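Local coordinates for putative phosphosugar isomerases (Salmonella typhimurium LT2, PDB 3FKJ), which probably binds phosphorylated sugars or related carbohydrate derivatives and may isomerise them, at residues Gly72-Thr75 and Ser76-Val80; Pro126-Pro129 and Leu130-Tyr133. All blocks are in the same frame, centred on the assembly; numbering follows the deposited sequence.

Contact 1 (Gly72-Thr75 and Ser76-Val80); sequences GYIT and SNEFV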
ATOM      1  N   GLY A  72       9.388  -5.886  -4.335  1.00 31.26           N
ATOM      2  CA  GLY A  72       9.104  -4.489  -4.068  1.00 31.46           C
ATOM      3  C   GLY A  72       8.036  -3.953  -4.983  1.00 30.61           C
ATOM      4  O   GLY A  72       7.801  -4.506  -6.062  1.00 29.83           O
ATOM      5  N   TYR A  73       7.401  -2.862  -4.552  1.00 30.88           N
ATOM      6  CA  TYR A  73       6.240  -2.282  -5.229  1.00 31.07           C
ATOM      7  C   TYR A  73       6.154  -0.827  -4.865  1.00 30.64           C
ATOM      8  O   TYR A  73       5.819  -0.468  -3.734  1.00 31.52           O
ATOM      9  CB  TYR A  73       5.017  -3.052  -4.783  1.00 33.85           C
ATOM     10  CG  TYR A  73       3.667  -2.594  -5.280  1.00 31.15           C
ATOM     11  CD1 TYR A  73       3.126  -3.109  -6.461  1.00 33.00           C
ATOM     12  CD2 TYR A  73       2.882  -1.752  -4.516  1.00 34.62           C
ATOM     13  CE1 TYR A  73       1.874  -2.741  -6.885  1.00 33.46           C
ATOM     14  CE2 TYR A  73       1.632  -1.365  -4.948  1.00 31.81           C
ATOM     15  CZ  TYR A  73       1.133  -1.886  -6.119  1.00 31.66           C
ATOM     16  OH  TYR A  73      -0.098  -1.523  -6.529  1.00 30.29           O
ATOM     17  N   ILE A  74       6.561   0.037  -5.777  1.00 31.66           N
ATOM     18  CA  ILE A  74       6.895   1.403  -5.377  1.00 32.16           C
ATOM     19  C   ILE A  74       6.571   2.441  -6.466  1.00 30.89           C
ATOM     20  O   ILE A  74       6.756   2.210  -7.649  1.00 29.97           O
ATOM     21  CB  ILE A  74       8.388   1.487  -4.923  1.00 35.21           C
ATOM     22  CG1 ILE A  74       8.761   2.887  -4.410  1.00 37.92           C
ATOM     23  CG2 ILE A  74       9.288   1.122  -6.059  1.00 39.31           C
ATOM     24  CD1 ILE A  74       8.123   3.241  -3.071  1.00 54.91           C
ATOM     25  N   THR A  75       6.063   3.584  -6.019  1.00 32.29           N
ATOM     26  CA  THR A  75       5.784   4.705  -6.902  1.00 31.48           C
ATOM     27  C   THR A  75       7.118   5.283  -7.397  1.00 31.72           C
ATOM     28  O   THR A  75       8.077   5.448  -6.625  1.00 32.82           O
ATOM     29  CB  THR A  75       4.820   5.725  -6.249  1.00 28.02           C
ATOM     30  OG1 THR A  75       4.296   6.608  -7.251  1.00 31.41           O
ATOM     31  CG2 THR A  75       5.493   6.526  -5.066  1.00 26.36           C
ATOM     32  N   SER A  76       7.157   5.595  -8.691  1.00 30.40           N
ATOM     33  CA  SER A  76       8.386   5.837  -9.421  1.00 30.96           C
ATOM     34  C   SER A  76       9.271   6.897  -8.804  1.00 31.19           C
ATOM     35  O   SER A  76      10.473   6.685  -8.657  1.00 33.70           O
ATOM     36  CB  SER A  76       8.094   6.212 -10.874  1.00 32.32           C
ATOM     37  OG  SER A  76       7.368   5.204 -11.569  1.00 30.75           O
ATOM     38  N   ASN A  77       8.695   8.037  -8.464  1.00 30.47           N
ATOM     39  CA  ASN A  77       9.464   9.138  -7.995  1.00 30.09           C
ATOM     40  C   ASN A  77      10.026   8.927  -6.607  1.00 31.36           C
ATOM     41  O   ASN A  77      11.071   9.505  -6.277  1.00 33.65           O
ATOM     42  CB  ASN A  77       8.715  10.475  -8.124  1.00 28.73           C
ATOM     43  CG  ASN A  77       9.662  11.607  -8.487  1.00 30.33           C
ATOM     44  OD1 ASN A  77      10.747  11.339  -9.005  1.00 29.09           O
ATOM     45  ND2 ASN A  77       9.266  12.852  -8.249  1.00 28.53           N
ATOM     46  N   GLU A  78       9.370   8.096  -5.800  1.00 32.41           N
ATOM     47  CA  GLU A  78       9.970   7.704  -4.551  1.00 33.66           C
ATOM     48  C   GLU A  78      11.184   6.775  -4.737  1.00 33.33           C
ATOM     49  O   GLU A  78      12.175   6.942  -4.028  1.00 32.70           O
ATOM     50  CB  GLU A  78       8.986   7.074  -3.598  1.00 33.52           C
ATOM     51  CG  GLU A  78       9.691   6.722  -2.287  1.00 37.70           C
ATOM     52  CD  GLU A  78       8.862   6.953  -1.076  1.00 37.11           C
ATOM     53  OE1 GLU A  78       8.081   7.921  -1.046  1.00 35.70           O
ATOM     54  OE2 GLU A  78       9.004   6.151  -0.145  1.00 43.80           O
ATOM     55  N   PHE A  79      11.072   5.834  -5.679  1.00 31.76           N
ATOM     56  CA  PHE A  79      12.142   4.921  -6.092  1.00 33.44           C
ATOM     57  C   PHE A  79      13.363   5.680  -6.587  1.00 32.47           C
ATOM     58  O   PHE A  79      14.492   5.343  -6.227  1.00 31.89           O
ATOM     59  CB  PHE A  79      11.604   3.976  -7.200  1.00 33.77           C
ATOM     60  CG  PHE A  79      12.576   2.899  -7.657  1.00 33.53           C
ATOM     61  CD1 PHE A  79      12.803   1.764  -6.895  1.00 35.18           C
ATOM     62  CD2 PHE A  79      13.231   3.003  -8.878  1.00 34.82           C
ATOM     63  CE1 PHE A  79      13.666   0.748  -7.355  1.00 31.90           C
ATOM     64  CE2 PHE A  79      14.094   1.999  -9.318  1.00 32.54           C
ATOM     65  CZ  PHE A  79      14.304   0.879  -8.554  1.00 32.51           C
ATOM     66  N   VAL A  80      13.108   6.726  -7.380  1.00 33.83           N
ATOM     67  CA  VAL A  80      14.149   7.619  -7.905  1.00 31.38           C
ATOM     68  C   VAL A  80      14.843   8.368  -6.792  1.00 31.94           C
ATOM     69  O   VAL A  80      16.085   8.491  -6.770  1.00 30.65           O
ATOM     70  CB  VAL A  80      13.546   8.637  -8.882  1.00 29.70           C
ATOM     71  CG1 VAL A  80      14.505   9.808  -9.189  1.00 31.88           C
ATOM     72  CG2 VAL A  80      13.134   7.953 -10.144  1.00 26.77           C
TER
HETATM   73  O   HOH W   1       6.011   8.869  -7.807  1.00 22.87           O

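Contact 2 (Pro126-Pro129 and Leu130-Tyr133); sequences PDTP and LCEY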
ATOM      1  N   PRO A 126       5.067   2.441 -28.556  1.00 55.49           N
ATOM      2  CA  PRO A 126       6.487   2.155 -28.780  1.00 54.92           C
ATOM      3  C   PRO A 126       7.325   3.403 -29.102  1.00 54.33           C
ATOM      4  O   PRO A 126       6.770   4.470 -29.382  1.00 53.16           O
ATOM      5  CB  PRO A 126       6.459   1.203 -29.965  1.00 55.69           C
ATOM      6  CG  PRO A 126       5.211   1.513 -30.676  1.00 55.19           C
ATOM      7  CD  PRO A 126       4.233   1.973 -29.681  1.00 55.63           C
ATOM      8  N   ASP A 127       8.647   3.257 -29.027  1.00 54.32           N
ATOM      9  CA  ASP A 127       9.602   4.362 -29.226  1.00 55.84           C
ATOM     10  C   ASP A 127       9.395   5.540 -28.268  1.00 54.57           C
ATOM     11  O   ASP A 127       9.809   6.662 -28.544  1.00 55.11           O
ATOM     12  CB  ASP A 127       9.564   4.876 -30.674  1.00 57.08           C
ATOM     13  CG  ASP A 127       9.970   3.829 -31.677  1.00 59.17           C
ATOM     14  OD1 ASP A 127       9.378   2.729 -31.667  1.00 61.47           O
ATOM     15  OD2 ASP A 127      10.874   4.116 -32.494  1.00 66.34           O
ATOM     16  N   THR A 128       8.766   5.277 -27.135  1.00 52.93           N
ATOM     17  CA  THR A 128       8.497   6.308 -26.155  1.00 49.96           C
ATOM     18  C   THR A 128       9.643   6.318 -25.138  1.00 48.95           C
ATOM     19  O   THR A 128      10.425   5.360 -25.075  1.00 48.17           O
ATOM     20  CB  THR A 128       7.112   6.092 -25.574  1.00 50.86           C
ATOM     21  OG1 THR A 128       6.950   4.724 -25.153  1.00 45.64           O
ATOM     22  CG2 THR A 128       6.070   6.441 -26.675  1.00 47.25           C
ATOM     23  N   PRO A 129       9.827   7.435 -24.413  1.00 47.24           N
ATOM     24  CA  PRO A 129      11.042   7.618 -23.590  1.00 46.98           C
ATOM     25  C   PRO A 129      11.405   6.483 -22.607  1.00 44.02           C
ATOM     26  O   PRO A 129      12.590   6.282 -22.312  1.00 43.02           O
ATOM     27  CB  PRO A 129      10.746   8.917 -22.816  1.00 47.02           C
ATOM     28  CG  PRO A 129       9.843   9.653 -23.676  1.00 46.22           C
ATOM     29  CD  PRO A 129       8.970   8.627 -24.358  1.00 47.79           C
ATOM     30  N   LEU A 130      10.406   5.772 -22.096  1.00 41.77           N
ATOM     31  CA  LEU A 130      10.676   4.655 -21.188  1.00 41.77           C
ATOM     32  C   LEU A 130      11.582   3.621 -21.867  1.00 39.15           C
ATOM     33  O   LEU A 130      12.473   3.068 -21.239  1.00 38.49           O
ATOM     34  CB  LEU A 130       9.368   4.012 -20.696  1.00 40.39           C
ATOM     35  CG  LEU A 130       9.488   2.809 -19.752  1.00 39.88           C
ATOM     36  CD1 LEU A 130      10.384   3.197 -18.588  1.00 27.77           C
ATOM     37  CD2 LEU A 130       8.095   2.366 -19.272  1.00 36.53           C
ATOM     38  N   CYS A 131      11.342   3.381 -23.152  1.00 39.02           N
ATOM     39  CA  CYS A 131      12.134   2.443 -23.942  1.00 38.89           C
ATOM     40  C   CYS A 131      13.642   2.675 -23.883  1.00 37.55           C
ATOM     41  O   CYS A 131      14.409   1.733 -23.891  1.00 36.79           O
ATOM     42  CB  CYS A 131      11.681   2.468 -25.413  1.00 39.50           C
ATOM     43  SG  CYS A 131       9.907   2.089 -25.574  1.00 42.27           S
ATOM     44  N   GLU A 132      14.079   3.920 -23.837  1.00 37.72           N
ATOM     45  CA  GLU A 132      15.517   4.196 -23.805  1.00 38.17           C
ATOM     46  C   GLU A 132      16.241   3.402 -22.700  1.00 37.16           C
ATOM     47  O   GLU A 132      17.349   2.882 -22.904  1.00 33.33           O
ATOM     48  CB  GLU A 132      15.762   5.697 -23.631  1.00 39.03           C
ATOM     49  CG  GLU A 132      17.204   6.104 -23.844  1.00 46.29           C
ATOM     50  CD  GLU A 132      17.430   7.600 -23.715  1.00 51.75           C
ATOM     51  OE1 GLU A 132      16.612   8.387 -24.241  1.00 54.58           O
ATOM     52  OE2 GLU A 132      18.445   7.983 -23.095  1.00 56.67           O
ATOM     53  N   TYR A 133      15.606   3.310 -21.535  1.00 36.73           N
ATOM     54  CA  TYR A 133      16.198   2.671 -20.367  1.00 35.72           C
ATOM     55  C   TYR A 133      15.592   1.307 -20.054  1.00 36.55           C
ATOM     56  O   TYR A 133      15.760   0.799 -18.946  1.00 38.16           O
ATOM     57  CB  TYR A 133      16.025   3.591 -19.167  1.00 36.30           C
ATOM     58  CG  TYR A 133      16.696   4.922 -19.358  1.00 34.36           C
ATOM     59  CD1 TYR A 133      18.086   5.021 -19.387  1.00 37.11           C
ATOM     60  CD2 TYR A 133      15.951   6.081 -19.534  1.00 36.73           C
ATOM     61  CE1 TYR A 133      18.712   6.246 -19.553  1.00 34.59           C
ATOM     62  CE2 TYR A 133      16.565   7.301 -19.713  1.00 39.77           C
ATOM     63  CZ  TYR A 133      17.940   7.380 -19.713  1.00 37.68           C
ATOM     64  OH  TYR A 133      18.537   8.596 -19.867  1.00 35.16           O
TER

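Contact 1 (Gly72-Thr75 and Ser76-Val80)
Thr75 O collects two backbone N-H groups where strand 70-75, an outermost strand of the parallel sheet within this chain, turns directly into helix 76-81 of the SIS domain. The stronger bond is the i-to-i+4 one: Phe79 N lies 3.2 Å from Thr75 O, nearly straight at the hydrogen (165°) and in the carbonyl plane. Glu78 N also reaches Thr75 O, at 3.1 Å, but its N-H points well off the oxygen and this bond is weak. The strand and helix axes stand at 102° to each other, so the chain turns nearly square at this carbonyl.

Thr75 occupies the N-cap position, yet its hydroxyl does not cap the helix directly. A water bridges instead, donating to Thr75 OG1 (2.9 Å) and accepting from Asn77 N, so a first-turn N-H is met through solvent. The same hydroxyl bonds to Glu249 of the second subunit, while the Glu78 carboxylate leads away to His246 and Gly220 of that subunit; the turn thus forms part of the dimer interface.

Apolar branches also meet across the bend. With CG1 anti to the backbone N (chi1 -176°), Ile74 sends CD1 against Glu78 CG at 3.9 Å. The Thr75 and Glu78 side chains cross at about a right angle, CG2 of Thr75 3.8 Å from CB of Glu78. Ile74 CG2 meets the Phe79 ring obliquely, 3.7 Å from its CD1.

Contact 2 (Pro126-Pro129 and Leu130-Tyr133)
Backbone hydrogen bonds between Thr128-Pro129 and Cys131-Glu132 define a short, weakly bonded helical turn, in the connection that runs from strand 118-123 to strand 136-139 of the parallel sheet of an α/β fold, the SIS domain. Both are i-to-i+3 bonds and both are bent. Cys131 N reaches Thr128 O at 2.9 Å, with the donor tilted 34° from the carbonyl plane. Glu132 N lies 3.2 Å from Pro129 O and sits above the carbonyl plane, 62° out of it, so the donor is not aligned with a lone pair. This geometry fits a tight turn more than a regular alpha helix.

A side-chain hydrogen bond acts at the start of the turn: Thr128 OG1 is held by Gln125 O in the preceding loop.

Van der Waals contacts add the rest. Glu132, which is exposed, rests its CB 3.5 Å from Pro129 O. Val123 is touched by Thr128, Leu130 and Cys131, joining the turn to strand 118-123, and Cys131 also touches Ile137 of strand 136-139. The Cys131 side chain lies against the Thr128 carbonyl, its CB 3.2 Å from Thr128 O, and its thiol is turned anti to its own carbonyl carbon (chi1 -57°), which brings SG back over the incoming chain, 3.3 Å from Thr128 O and 3.7 Å from Thr128 N.

How the contacts relate
Both contacts fall within the SIS-family region and come in series along the chain, contact 1 before contact 2. Their centres are 18 Å apart and their nearest atoms about 8 Å, so they do not touch. Each is a turn serving the same parallel sheet: contact 1 joins the end of strand 70-75, outermost on one side within this chain, to helix 76-81, whereas contact 2 leads from strand 118-123 to 136-139, the outermost strand on the other side. Helix 103-115 is a shared neighbour, packing against Phe79 and Val80 from contact 1 and Pro129, Leu130 and Tyr133 from contact 2. Contact 1 is buried and meets the second subunit; contact 2 is on the surface, and no other chain of the assembly touches it.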